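Local coordinates for condensin complex subunit 3 (Schizosaccharomyces pombe, PDB 5OQR), which serves as a regulatory subunit of condensin, the complex that converts interphase chromatin into mitotic-like condensed chromosomes, at residues A[162-167]-A[190-195]. Sequence-based numbering, arbitrary orientation.
Sequences ILLFLL and LPFILE
L164 and F192 meet where two helices run side by side; the axes of the two short segments come within 10.4 Å and are inclined by 18°, hence nearly parallel. The side chains meet through apolar groups, and no hydrogen bond crosses between the segments. The aromatic part rests on L164, whose CD1 lies over one face of the F192 ring while CD2 approaches the ring carbon CD2 of F192 at 3.8 Å. The two side chains cross at about a right angle. In F192, CG stands anti to the carbonyl carbon (chi1 -56°), which carries the ring across to L164; Q168, on the helix of L164, also touches the F192 side chain.

The aliphatic part belongs to L167, about one helical turn further on. L167 turns CG away from the backbone nitrogen (chi1 172°), which brings its CD2 to 4.2 Å from both CB and the carbonyl O of F192, and the same CD2 atom of L167 stands 4.3 Å from CG2 of I193. L180 of helix 173-182 touches both L167 and I193 and so bridges the two segments.

Helix 158-169 falls within the fourth HEAT repeat, as does the start of helix 190-195. The near-parallel pair, with helix 173-182 between them in sequence, is consistent with neighbouring helices in one layer of a HEAT solenoid. With 181 Å² buried, the direct contact is small and probably rests on dispersion and the shielding of L167 and I193 from water, with L180 adding to it.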
loop_
_atom_site.group_PDB
_atom_site.type_symbol
_atom_site.label_atom_id
_atom_site.label_comp_id
_atom_site.label_asym_id
_atom_site.label_seq_id
_atom_site.Cartn_x
_atom_site.Cartn_y
_atom_site.Cartn_z
ATOM N N ILE A 162 6.130 -21.332 -16.854
ATOM C CA ILE A 162 5.546 -22.015 -15.706
ATOM C C ILE A 162 5.983 -21.353 -14.408
ATOM O O ILE A 162 5.212 -21.295 -13.442
ATOM C CB ILE A 162 5.930 -23.505 -15.744
ATOM C CG1 ILE A 162 5.249 -24.179 -16.935
ATOM C CG2 ILE A 162 5.545 -24.207 -14.441
ATOM C CD1 ILE A 162 5.871 -25.481 -17.324
ATOM N N LEU A 163 7.214 -20.845 -14.357
ATOM C CA LEU A 163 7.701 -20.212 -13.138
ATOM C C LEU A 163 7.023 -18.867 -12.910
ATOM O O LEU A 163 6.608 -18.558 -11.788
ATOM C CB LEU A 163 9.219 -20.063 -13.213
ATOM C CG LEU A 163 9.954 -21.400 -13.345
ATOM C CD1 LEU A 163 11.416 -21.189 -13.696
ATOM C CD2 LEU A 163 9.827 -22.219 -12.065
ATOM N N LEU A 164 6.899 -18.055 -13.962
ATOM C CA LEU A 164 6.088 -16.845 -13.869
ATOM C C LEU A 164 4.710 -17.162 -13.307
ATOM O O LEU A 164 4.145 -16.381 -12.533
ATOM C CB LEU A 164 5.944 -16.201 -15.247
ATOM C CG LEU A 164 7.211 -15.893 -16.042
ATOM C CD1 LEU A 164 6.838 -15.479 -17.457
ATOM C CD2 LEU A 164 8.022 -14.809 -15.363
ATOM N N PHE A 165 4.163 -18.316 -13.686
ATOM C CA PHE A 165 2.793 -18.662 -13.332
ATOM C C PHE A 165 2.661 -18.961 -11.843
ATOM O O PHE A 165 1.686 -18.544 -11.206
ATOM C CB PHE A 165 2.353 -19.852 -14.187
ATOM C CG PHE A 165 1.084 -20.504 -13.732
ATOM C CD1 PHE A 165 1.122 -21.605 -12.895
ATOM C CD2 PHE A 165 -0.144 -20.035 -14.162
ATOM C CE1 PHE A 165 -0.040 -22.217 -12.483
ATOM C CE2 PHE A 165 -1.312 -20.645 -13.752
ATOM C CZ PHE A 165 -1.260 -21.739 -12.913
ATOM N N LEU A 166 3.630 -19.675 -11.267
ATOM C CA LEU A 166 3.595 -19.964 -9.837
ATOM C C LEU A 166 3.994 -18.742 -9.021
ATOM O O LEU A 166 3.317 -18.387 -8.049
ATOM C CB LEU A 166 4.517 -21.141 -9.519
ATOM C CG LEU A 166 4.087 -22.492 -10.087
ATOM C CD1 LEU A 166 5.188 -23.509 -9.902
ATOM C CD2 LEU A 166 2.806 -22.969 -9.422
ATOM N N LEU A 167 5.098 -18.100 -9.399
ATOM C CA LEU A 167 5.529 -16.849 -8.789
ATOM C C LEU A 167 4.356 -15.891 -8.637
ATOM O O LEU A 167 4.269 -15.147 -7.657
ATOM C CB LEU A 167 6.625 -16.207 -9.643
ATOM C CG LEU A 167 7.077 -14.800 -9.256
ATOM C CD1 LEU A 167 7.808 -14.835 -7.932
ATOM C CD2 LEU A 167 7.950 -14.203 -10.344
ATOM N N LEU A 190 11.067 -9.585 -16.076
ATOM C CA LEU A 190 11.214 -8.441 -15.177
ATOM C C LEU A 190 9.878 -7.947 -14.638
ATOM O O LEU A 190 9.754 -7.790 -13.412
ATOM C CB LEU A 190 11.984 -7.336 -15.911
ATOM C CG LEU A 190 12.583 -6.144 -15.156
ATOM C CD1 LEU A 190 12.426 -6.248 -13.659
ATOM C CD2 LEU A 190 14.053 -6.003 -15.518
ATOM N N PRO A 191 8.855 -7.696 -15.457
ATOM C CA PRO A 191 7.612 -7.128 -14.910
ATOM C C PRO A 191 7.019 -7.931 -13.766
ATOM O O PRO A 191 6.335 -7.360 -12.907
ATOM C CB PRO A 191 6.675 -7.111 -16.125
ATOM C CG PRO A 191 7.575 -7.100 -17.302
ATOM C CD PRO A 191 8.767 -7.909 -16.910
ATOM N N PHE A 192 7.263 -9.241 -13.724
ATOM C CA PHE A 192 6.624 -10.081 -12.719
ATOM C C PHE A 192 7.386 -10.081 -11.401
ATOM O O PHE A 192 6.763 -10.170 -10.337
ATOM C CB PHE A 192 6.481 -11.506 -13.251
ATOM C CG PHE A 192 5.726 -11.589 -14.545
ATOM C CD1 PHE A 192 4.357 -11.798 -14.553
ATOM C CD2 PHE A 192 6.384 -11.444 -15.756
ATOM C CE1 PHE A 192 3.661 -11.869 -15.743
ATOM C CE2 PHE A 192 5.694 -11.514 -16.949
ATOM C CZ PHE A 192 4.330 -11.726 -16.943
ATOM N N ILE A 193 8.717 -9.979 -11.439
ATOM C CA ILE A 193 9.471 -9.915 -10.193
ATOM C C ILE A 193 9.229 -8.580 -9.503
ATOM O O ILE A 193 9.195 -8.507 -8.269
ATOM C CB ILE A 193 10.973 -10.165 -10.441
ATOM C CG1 ILE A 193 11.633 -8.966 -11.131
ATOM C CG2 ILE A 193 11.169 -11.438 -11.264
ATOM C CD1 ILE A 193 13.130 -9.101 -11.305
ATOM N N LEU A 194 9.043 -7.511 -10.279
ATOM C CA LEU A 194 8.750 -6.210 -9.690
ATOM C C LEU A 194 7.385 -6.205 -9.018
ATOM O O LEU A 194 7.201 -5.560 -7.980
ATOM C CB LEU A 194 8.830 -5.125 -10.763
ATOM C CG LEU A 194 10.184 -4.432 -10.953
ATOM C CD1 LEU A 194 11.365 -5.363 -10.695
ATOM C CD2 LEU A 194 10.264 -3.837 -12.354
ATOM N N GLU A 195 6.415 -6.919 -9.590
ATOM C CA GLU A 195 5.125 -7.054 -8.927
ATOM C C GLU A 195 5.284 -7.629 -7.527
ATOM O O GLU A 195 4.516 -7.282 -6.623
ATOM C CB GLU A 195 4.195 -7.932 -9.761
ATOM C CG GLU A 195 2.782 -8.032 -9.209
ATOM C CD GLU A 195 1.893 -8.936 -10.037
ATOM O OE1 GLU A 195 2.355 -10.031 -10.426
ATOM O OE2 GLU A 195 0.735 -8.552 -10.304
#